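Local coordinates for extracellular solute-binding protein, family 1 (Bifidobacterium longum subsp. infantis ATCC 15697, PDB 3QUF) that probably captures a solute, perhaps a sugar, outside the cell and delivers it to an ABC transporter, as other family 1 solute-binding proteins do, at residues P55-D60 against A317-A322; S72-R77 against K82-F87; D113-T118 against Y130-S135. One frame throughout, in Å; residues are numbered along the deposited sequence.

Interaction 1: P55-D60 against A317-A322; sequences PDITLD and AKKFLA
The Phe-320 ring receives CD2 of Leu-59 at a slant. CD2 of Leu-59 lies 3.9 Å from CE1 of Phe-320 and about as far from CD1, so one methyl meets the CD1-CE1 side of the ring. The two side chains cross at about a right angle. Phe-320 has its CG anti to the backbone N (chi1 -177°), which sends the ring off the helix toward the strand. Two other rings meet it: Phe-50 packs edge-to-face, and Phe-34 meets it with the planes at about 50°. The second apolar touch is Ile-57 against the extended chain of Lys-319, CD1 to CD at 3.9 Å. Further along that chain, the ammonium group nears Asp-56, which was modelled in two conformers. In the one described, NZ of Lys-319 and OD2 of Asp-56 are 4.0 Å apart, too far for a salt bridge. A water appears to join the pair in this conformer. It donates to OD1 of Asp-56 at 2.8 Å and accepts from NZ of Lys-319 at 3.0 Å. The charges probably still attract at this more exposed end, while the Leu-59 end is buried. No direct hydrogen bond links the segments. Strand 57-63 pairs in parallel with strand 30-36. Helix 40-53 packs on Ile-57 and Leu-59 through Phe-50, and helix 311-324 rests on Ile-305 of strand 295-305 through Ala-317 and Leu-321.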
loop_
_atom_site.group_PDB
_atom_site.type_symbol
_atom_site.label_atom_id
_atom_site.label_comp_id
_atom_site.label_asym_id
_atom_site.label_seq_id
_atom_site.Cartn_x
_atom_site.Cartn_y
_atom_site.Cartn_z
ATOM N N PRO A 55 9.128 33.150 3.881
ATOM C CA PRO A 55 9.324 34.200 2.906
ATOM C C PRO A 55 10.722 34.223 2.339
ATOM O O PRO A 55 10.923 34.801 1.294
ATOM C CB PRO A 55 9.031 35.470 3.709
ATOM C CG PRO A 55 9.332 35.098 5.102
ATOM C CD PRO A 55 8.863 33.705 5.226
ATOM N N ASP A 56 11.680 33.622 3.057
ATOM C CA ASP A 56 13.075 33.522 2.741
ATOM C C ASP A 56 13.377 32.372 1.769
ATOM O O ASP A 56 14.524 32.177 1.407
ATOM C CB ASP A 56 13.830 33.249 4.068
ATOM C CG ASP A 56 13.344 31.959 4.812
ATOM O OD1 ASP A 56 12.110 31.736 5.090
ATOM O OD2 ASP A 56 14.252 31.125 5.109
ATOM N N ILE A 57 12.371 31.563 1.447
ATOM C CA ILE A 57 12.592 30.388 0.578
ATOM C C ILE A 57 11.773 30.522 -0.672
ATOM O O ILE A 57 10.563 30.775 -0.586
ATOM C CB ILE A 57 12.286 29.084 1.309
ATOM C CG1 ILE A 57 13.186 28.998 2.558
ATOM C CG2 ILE A 57 12.418 27.815 0.335
ATOM C CD1 ILE A 57 12.894 27.878 3.495
ATOM N N THR A 58 12.428 30.389 -1.822
ATOM C CA THR A 58 11.755 30.369 -3.103
ATOM C C THR A 58 11.721 28.921 -3.572
ATOM O O THR A 58 12.787 28.360 -3.812
ATOM C CB THR A 58 12.533 31.207 -4.152
ATOM O OG1 THR A 58 12.610 32.592 -3.735
ATOM C CG2 THR A 58 11.839 31.107 -5.537
ATOM N N LEU A 59 10.528 28.358 -3.737
ATOM C CA LEU A 59 10.376 26.964 -4.157
ATOM C C LEU A 59 9.876 26.881 -5.601
ATOM O O LEU A 59 8.822 27.436 -5.930
ATOM C CB LEU A 59 9.456 26.253 -3.185
ATOM C CG LEU A 59 9.157 24.784 -3.416
ATOM C CD1 LEU A 59 10.446 23.968 -3.433
ATOM C CD2 LEU A 59 8.176 24.164 -2.361
ATOM N N ASP A 60 10.680 26.299 -6.473
ATOM C CA ASP A 60 10.330 26.068 -7.885
ATOM C C ASP A 60 9.891 24.619 -7.990
ATOM O O ASP A 60 10.692 23.711 -7.763
ATOM C CB ASP A 60 11.542 26.320 -8.795
ATOM C CG ASP A 60 11.250 26.048 -10.283
ATOM O OD1 ASP A 60 10.085 26.142 -10.705
ATOM O OD2 ASP A 60 12.199 25.753 -11.034
ATOM N N ALA A 317 15.201 22.827 2.353
ATOM C CA ALA A 317 14.478 21.589 2.048
ATOM C C ALA A 317 14.002 20.879 3.308
ATOM O O ALA A 317 12.876 20.351 3.350
ATOM C CB ALA A 317 15.345 20.679 1.140
ATOM N N LYS A 318 14.828 20.903 4.350
ATOM C CA LYS A 318 14.420 20.353 5.636
ATOM C C LYS A 318 13.203 21.120 6.199
ATOM O O LYS A 318 12.331 20.502 6.834
ATOM C CB LYS A 318 15.567 20.365 6.633
ATOM C CG LYS A 318 16.644 19.352 6.263
ATOM C CD LYS A 318 17.835 19.383 7.239
ATOM C CE LYS A 318 18.938 18.416 6.872
ATOM N NZ LYS A 318 20.138 18.626 7.744
ATOM N N LYS A 319 13.163 22.438 5.997
ATOM C CA LYS A 319 11.965 23.206 6.410
ATOM C C LYS A 319 10.711 22.782 5.642
ATOM O O LYS A 319 9.615 22.760 6.196
ATOM C CB LYS A 319 12.200 24.710 6.267
ATOM C CG LYS A 319 13.125 25.266 7.325
ATOM C CD LYS A 319 13.199 26.796 7.220
ATOM C CE LYS A 319 14.111 27.423 8.278
ATOM N NZ LYS A 319 13.818 28.897 8.437
ATOM N N PHE A 320 10.856 22.425 4.370
ATOM C CA PHE A 320 9.742 21.919 3.597
ATOM C C PHE A 320 9.250 20.557 4.104
ATOM O O PHE A 320 8.055 20.373 4.343
ATOM C CB PHE A 320 10.078 21.829 2.122
ATOM C CG PHE A 320 8.925 21.382 1.282
ATOM C CD1 PHE A 320 7.828 22.202 1.077
ATOM C CD2 PHE A 320 8.919 20.118 0.717
ATOM C CE1 PHE A 320 6.772 21.763 0.325
ATOM C CE2 PHE A 320 7.880 19.694 -0.074
ATOM C CZ PHE A 320 6.803 20.487 -0.269
ATOM N N LEU A 321 10.188 19.650 4.399
ATOM C CA LEU A 321 9.814 18.346 4.987
ATOM C C LEU A 321 9.158 18.523 6.341
ATOM O O LEU A 321 8.170 17.846 6.644
ATOM C CB LEU A 321 11.008 17.391 5.013
ATOM C CG LEU A 321 11.168 16.568 3.707
ATOM C CD1 LEU A 321 11.486 17.342 2.519
ATOM C CD2 LEU A 321 12.260 15.474 3.894
ATOM N N ALA A 322 9.649 19.460 7.129
ATOM C CA ALA A 322 9.051 19.760 8.419
ATOM C C ALA A 322 7.642 20.275 8.286
ATOM O O ALA A 322 6.790 19.954 9.112
ATOM C CB ALA A 322 9.920 20.761 9.197
HETATM O O HOH W 1 11.352 30.104 7.206
#

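Interaction 2: S72-R77 against K82-F87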
loop_
_atom_site.group_PDB
_atom_site.type_symbol
_atom_site.label_atom_id
_atom_site.label_comp_id
_atom_site.label_asym_id
_atom_site.label_seq_id
_atom_site.Cartn_x
_atom_site.Cartn_y
_atom_site.Cartn_z
ATOM N N SER A 72 11.990 8.022 -14.759
ATOM C CA SER A 72 13.107 8.177 -15.691
ATOM C C SER A 72 13.587 9.629 -15.740
ATOM O O SER A 72 14.791 9.886 -15.859
ATOM C CB SER A 72 12.752 7.639 -17.095
ATOM O OG SER A 72 11.731 8.410 -17.691
ATOM N N THR A 73 12.661 10.587 -15.654
ATOM C CA THR A 73 13.022 11.994 -15.700
ATOM C C THR A 73 13.732 12.390 -14.400
ATOM O O THR A 73 14.727 13.115 -14.436
ATOM C CB THR A 73 11.820 12.923 -16.000
ATOM O OG1 THR A 73 10.785 12.671 -15.073
ATOM C CG2 THR A 73 11.275 12.637 -17.431
ATOM N N LEU A 74 13.288 11.834 -13.283
ATOM C CA LEU A 74 13.964 12.137 -12.020
ATOM C C LEU A 74 15.393 11.572 -12.069
ATOM O O LEU A 74 16.335 12.241 -11.674
ATOM C CB LEU A 74 13.212 11.557 -10.840
ATOM C CG LEU A 74 13.967 11.742 -9.507
ATOM C CD1 LEU A 74 14.107 13.203 -9.149
ATOM C CD2 LEU A 74 13.244 10.960 -8.367
ATOM N N GLN A 75 15.566 10.358 -12.587
ATOM C CA GLN A 75 16.893 9.751 -12.596
ATOM C C GLN A 75 17.860 10.616 -13.425
ATOM O O GLN A 75 19.029 10.864 -13.023
ATOM C CB GLN A 75 16.843 8.343 -13.150
ATOM C CG GLN A 75 18.158 7.619 -13.103
ATOM C CD GLN A 75 18.024 6.198 -13.600
ATOM O OE1 GLN A 75 17.036 5.518 -13.299
ATOM N NE2 GLN A 75 19.000 5.742 -14.369
ATOM N N THR A 76 17.381 11.103 -14.559
ATOM C CA THR A 76 18.184 11.983 -15.382
ATOM C C THR A 76 18.545 13.272 -14.656
ATOM O O THR A 76 19.683 13.703 -14.699
ATOM C CB THR A 76 17.478 12.310 -16.717
ATOM O OG1 THR A 76 17.254 11.078 -17.401
ATOM C CG2 THR A 76 18.361 13.208 -17.592
ATOM N N ARG A 77 17.569 13.869 -13.987
ATOM C CA ARG A 77 17.826 15.100 -13.289
ATOM C C ARG A 77 18.766 14.912 -12.105
ATOM O O ARG A 77 19.600 15.782 -11.844
ATOM C CB ARG A 77 16.541 15.739 -12.843
ATOM C CG ARG A 77 15.712 16.194 -14.009
ATOM C CD ARG A 77 14.483 16.904 -13.588
ATOM N NE ARG A 77 13.709 17.221 -14.786
ATOM C CZ ARG A 77 12.694 18.079 -14.864
ATOM N NH1 ARG A 77 12.303 18.778 -13.810
ATOM N NH2 ARG A 77 12.081 18.256 -16.039
ATOM N N LYS A 82 22.161 19.874 -12.049
ATOM C CA LYS A 82 21.240 20.626 -11.189
ATOM C C LYS A 82 20.166 19.707 -10.586
ATOM O O LYS A 82 19.010 19.786 -10.982
ATOM C CB LYS A 82 20.592 21.771 -11.993
ATOM C CG LYS A 82 19.715 21.370 -13.227
ATOM C CD LYS A 82 18.986 22.578 -13.879
ATOM C CE LYS A 82 19.826 23.264 -14.965
ATOM N NZ LYS A 82 19.199 24.523 -15.513
ATOM N N PRO A 83 20.547 18.781 -9.669
ATOM C CA PRO A 83 19.492 17.878 -9.217
ATOM C C PRO A 83 18.418 18.635 -8.449
ATOM O O PRO A 83 18.731 19.653 -7.842
ATOM C CB PRO A 83 20.197 16.940 -8.262
ATOM C CG PRO A 83 21.640 17.115 -8.525
ATOM C CD PRO A 83 21.839 18.430 -9.071
ATOM N N PRO A 84 17.177 18.160 -8.495
ATOM C CA PRO A 84 16.131 18.800 -7.699
ATOM C C PRO A 84 16.457 18.693 -6.217
ATOM O O PRO A 84 16.874 17.621 -5.749
ATOM C CB PRO A 84 14.867 17.995 -8.014
ATOM C CG PRO A 84 15.307 16.783 -8.685
ATOM C CD PRO A 84 16.694 16.987 -9.232
ATOM N N THR A 85 16.233 19.765 -5.473
ATOM C CA THR A 85 16.497 19.710 -4.044
ATOM C C THR A 85 15.643 18.703 -3.290
ATOM O O THR A 85 16.100 18.084 -2.295
ATOM C CB THR A 85 16.310 21.095 -3.403
ATOM O OG1 THR A 85 16.681 22.143 -4.293
ATOM C CG2 THR A 85 17.108 21.186 -2.117
ATOM N N ILE A 86 14.372 18.613 -3.680
ATOM C CA ILE A 86 13.406 17.721 -3.091
ATOM C C ILE A 86 12.794 16.888 -4.208
ATOM O O ILE A 86 12.604 17.366 -5.336
ATOM C CB ILE A 86 12.301 18.478 -2.377
ATOM C CG1 ILE A 86 12.847 19.430 -1.327
ATOM C CG2 ILE A 86 11.292 17.492 -1.738
ATOM C CD1 ILE A 86 12.043 20.710 -1.141
ATOM N N PHE A 87 12.567 15.634 -3.906
ATOM C CA PHE A 87 11.995 14.703 -4.862
ATOM C C PHE A 87 11.305 13.549 -4.119
ATOM O O PHE A 87 11.373 13.449 -2.879
ATOM C CB PHE A 87 13.032 14.227 -5.875
ATOM C CG PHE A 87 14.242 13.644 -5.250
ATOM C CD1 PHE A 87 14.273 12.322 -4.862
ATOM C CD2 PHE A 87 15.350 14.463 -4.982
ATOM C CE1 PHE A 87 15.419 11.802 -4.219
ATOM C CE2 PHE A 87 16.478 13.933 -4.362
ATOM C CZ PHE A 87 16.483 12.617 -3.966
HETATM O O HOH W 2 20.316 18.054 -13.242
#
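The carbonyl O of Arg-77 meets both a water and a proline CA. The water donates to O of Arg-77 at 2.8 Å and accepts from N of Lys-82 at 2.9 Å. It therefore bridges the last turn of helix 67-79 to the chain returning from it. The same oxygen has a CA-H...O contact with CA of Pro-83, at 3.4 Å and 139° at the hydrogen. No direct conventional hydrogen bond joins the two segments.

The remaining contact is apolar. Leu-74 carries the contacts with Pro-84 and Phe-87. Its CD1 touches both residues, 3.6 Å from CB of Phe-87 and 3.8 Å from CG of Pro-84. Its other methyl, CD2, meets the Phe-87 ring obliquely, 3.9 Å from CD1 of that ring. Leu-74 and Phe-87 cross at about a right angle. Phe-87 places CG between its backbone N and carbonyl carbon (chi1 55°), which sets the ring beside CD2 of Leu-74. The carbonyl O of Pro-84 lies in the plane of the Phe-87 ring, at its edge. Arg-77 touches Pro-84 through its base, CB to CD at 3.8 Å. Its extended chain then leads away from the contact. There NH1 is hydrogen-bonded to Gln-62, and the side chain makes a cation-pi contact with Tyr-35.

Strand 57-63, helix 67-79 and strand 86-89 follow one another in the chain. Strands 57-63 and 86-89 each pair in parallel with strand 30-36, which lies between them. The contact is thus the return half of a beta-alpha-beta crossover, in which the helix packs back on the strand that follows it. Such crossovers build the alpha/beta lobes of periplasmic-type binding proteins.

Interaction 3: D113-T118 against Y130-S135. With SO4 (sulfate ion), chain D.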
loop_
_atom_site.group_PDB
_atom_site.type_symbol
_atom_site.label_atom_id
_atom_site.label_comp_id
_atom_site.label_asym_id
_atom_site.label_seq_id
_atom_site.Cartn_x
_atom_site.Cartn_y
_atom_site.Cartn_z
ATOM N N ASP A 113 9.714 13.234 13.661
ATOM C CA ASP A 113 9.018 12.842 14.859
ATOM C C ASP A 113 7.507 12.775 14.598
ATOM O O ASP A 113 6.940 13.553 13.806
ATOM C CB ASP A 113 9.377 13.771 16.023
ATOM C CG ASP A 113 10.818 13.601 16.500
ATOM O OD1 ASP A 113 11.495 12.592 16.201
ATOM O OD2 ASP A 113 11.267 14.488 17.237
ATOM N N GLY A 114 6.859 11.773 15.200
ATOM C CA GLY A 114 5.409 11.606 15.092
ATOM C C GLY A 114 4.997 10.509 14.128
ATOM O O GLY A 114 3.832 10.110 14.079
ATOM N N ILE A 115 5.959 10.026 13.329
ATOM C CA ILE A 115 5.705 8.975 12.366
ATOM C C ILE A 115 6.340 7.700 12.873
ATOM O O ILE A 115 7.544 7.661 13.170
ATOM C CB ILE A 115 6.338 9.348 10.998
ATOM C CG1 ILE A 115 5.785 10.683 10.496
ATOM C CG2 ILE A 115 6.159 8.203 9.957
ATOM C CD1 ILE A 115 6.547 11.322 9.365
ATOM N N ASP A 116 5.549 6.646 13.003
ATOM C CA ASP A 116 6.065 5.422 13.629
ATOM C C ASP A 116 7.246 4.846 12.827
ATOM O O ASP A 116 7.289 4.884 11.611
ATOM C CB ASP A 116 4.939 4.377 13.782
ATOM C CG ASP A 116 3.898 4.747 14.858
ATOM O OD1 ASP A 116 4.125 5.694 15.663
ATOM O OD2 ASP A 116 2.836 4.065 14.926
ATOM N N ASP A 117 8.229 4.306 13.565
ATOM C CA ASP A 117 9.486 3.861 12.937
ATOM C C ASP A 117 9.312 2.795 11.834
ATOM O O ASP A 117 10.090 2.740 10.879
ATOM C CB ASP A 117 10.417 3.393 14.020
ATOM C CG ASP A 117 11.045 4.553 14.798
ATOM O OD1 ASP A 117 10.905 5.730 14.396
ATOM O OD2 ASP A 117 11.732 4.266 15.809
ATOM N N THR A 118 8.295 1.940 11.930
ATOM C CA THR A 118 8.045 0.930 10.911
ATOM C C THR A 118 7.763 1.524 9.549
ATOM O O THR A 118 7.971 0.862 8.514
ATOM C CB THR A 118 6.854 0.041 11.288
ATOM O OG1 THR A 118 5.766 0.843 11.755
ATOM C CG2 THR A 118 7.255 -0.928 12.415
ATOM N N TYR A 130 16.540 7.644 4.318
ATOM C CA TYR A 130 16.717 8.481 3.125
ATOM C C TYR A 130 15.445 9.097 2.628
ATOM O O TYR A 130 15.476 9.869 1.654
ATOM C CB TYR A 130 17.353 7.654 2.007
ATOM C CG TYR A 130 18.765 7.282 2.311
ATOM C CD1 TYR A 130 19.811 8.222 2.162
ATOM C CD2 TYR A 130 19.077 6.010 2.759
ATOM C CE1 TYR A 130 21.127 7.880 2.452
ATOM C CE2 TYR A 130 20.408 5.656 3.048
ATOM C CZ TYR A 130 21.413 6.610 2.907
ATOM O OH TYR A 130 22.716 6.285 3.209
ATOM N N GLY A 131 14.312 8.809 3.254
ATOM C CA GLY A 131 13.026 9.395 2.808
ATOM C C GLY A 131 12.017 9.352 3.932
ATOM O O GLY A 131 12.147 8.553 4.900
HETATM N N MSE A 132 11.007 10.209 3.805
HETATM C CA MSE A 132 9.980 10.306 4.803
HETATM C C MSE A 132 8.618 10.225 4.141
HETATM O O MSE A 132 8.275 11.104 3.337
HETATM C CB MSE A 132 10.084 11.660 5.557
HETATM C CG MSE A 132 8.881 11.932 6.438
HETATM SE SE MSE A 132 8.857 13.749 7.157
HETATM C CE MSE A 132 8.389 14.610 5.566
ATOM N N PRO A 133 7.818 9.198 4.480
ATOM C CA PRO A 133 6.417 9.180 4.098
ATOM C C PRO A 133 5.589 9.910 5.141
ATOM O O PRO A 133 5.911 9.877 6.332
ATOM C CB PRO A 133 6.074 7.696 4.144
ATOM C CG PRO A 133 6.938 7.146 5.228
ATOM C CD PRO A 133 8.139 8.075 5.386
ATOM N N VAL A 134 4.541 10.584 4.694
ATOM C CA VAL A 134 3.625 11.193 5.614
ATOM C C VAL A 134 2.181 10.725 5.459
ATOM O O VAL A 134 1.326 11.128 6.264
ATOM C CB VAL A 134 3.665 12.721 5.544
ATOM C CG1 VAL A 134 5.084 13.210 5.937
ATOM C CG2 VAL A 134 3.237 13.222 4.133
ATOM N N SER A 135 1.917 9.877 4.476
ATOM C CA SER A 135 0.547 9.496 4.176
ATOM C C SER A 135 0.521 8.100 3.611
ATOM O O SER A 135 1.552 7.571 3.178
ATOM C CB SER A 135 -0.084 10.476 3.208
ATOM O OG SER A 135 0.629 10.474 2.020
HETATM S S SO4 D . 8.038 9.952 17.760
HETATM O O1 SO4 D . 8.339 9.815 16.341
HETATM O O2 SO4 D . 8.619 8.820 18.479
HETATM O O3 SO4 D . 8.604 11.200 18.273
HETATM O O4 SO4 D . 6.587 9.952 17.957
#
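Ile-115 reaches across to Met-132, Pro-133 and Val-134 and joins two loops of the alpha/beta solute-binding fold. One loop comes before strand 124-125, and the other leads into strand 135-144. The CB of Ile-115 points toward the second loop. From it, CG2 stands anti to the backbone N and comes 4.0 Å from O of Pro-133. CG1 takes the position beside the backbone N (chi1 -58°) and carries CD1 outward. CD1 then makes the closest contacts. It lies 3.4 Å from O of Pro-133. CG of Met-132 is 3.8 Å from CD1 of Ile-115, and CG1 of Val-134 lies a little farther from it. Met-132 is present as selenomethionine, and its SE is also near CD1 of Ile-115, at 4.0 Å. The Ile-115 and Met-132 side chains cross at about a right angle.

The carbonyl O of Pro-133 is buried here and has no hydrogen-bond partner in the model. The nearby Ile-115 groups are carbon atoms, so they offer it no conventional donor. The backbone on both sides of Pro-133 is tied down: backbone hydrogen bonds join Met-132 to Phe-303 and Val-134 to Leu-342. Val-134 also packs on Leu-330 and Phe-333 of helix 327-337, and Ile-115 touches Phe-120.

Beside Ile-115, at Gly-114, a sulfate ion, probably from the crystallisation liquor, binds at this loop. The backbone N of Gly-114 donates to O1 of the sulfate at 2.7 Å, in a bond that is nearly straight, 167° at the hydrogen.

How the interactions relate
Interactions 1 and 2 lie about 17 Å apart between centres and meet through helix 311-324. CD2 of Phe-320 is 3.7 Å from CD1 of Ile-86, and CB of Ala-317 is 3.7 Å from CG2 of Thr-85. Both reach the same sheet, where strands 57-63 and 86-89 pair with strand 30-36. Interaction 3 touches the same helix segment at Leu-321: CE of Met-132 is 3.4 Å from O of Leu-321. The centres of interactions 1 and 3 are about 19 Å apart. Interactions 2 and 3 do not touch, with nearest atoms about 6 Å apart. Along the chain, both are nested inside the loop closed by interaction 1. The sulfate belongs to interaction 3.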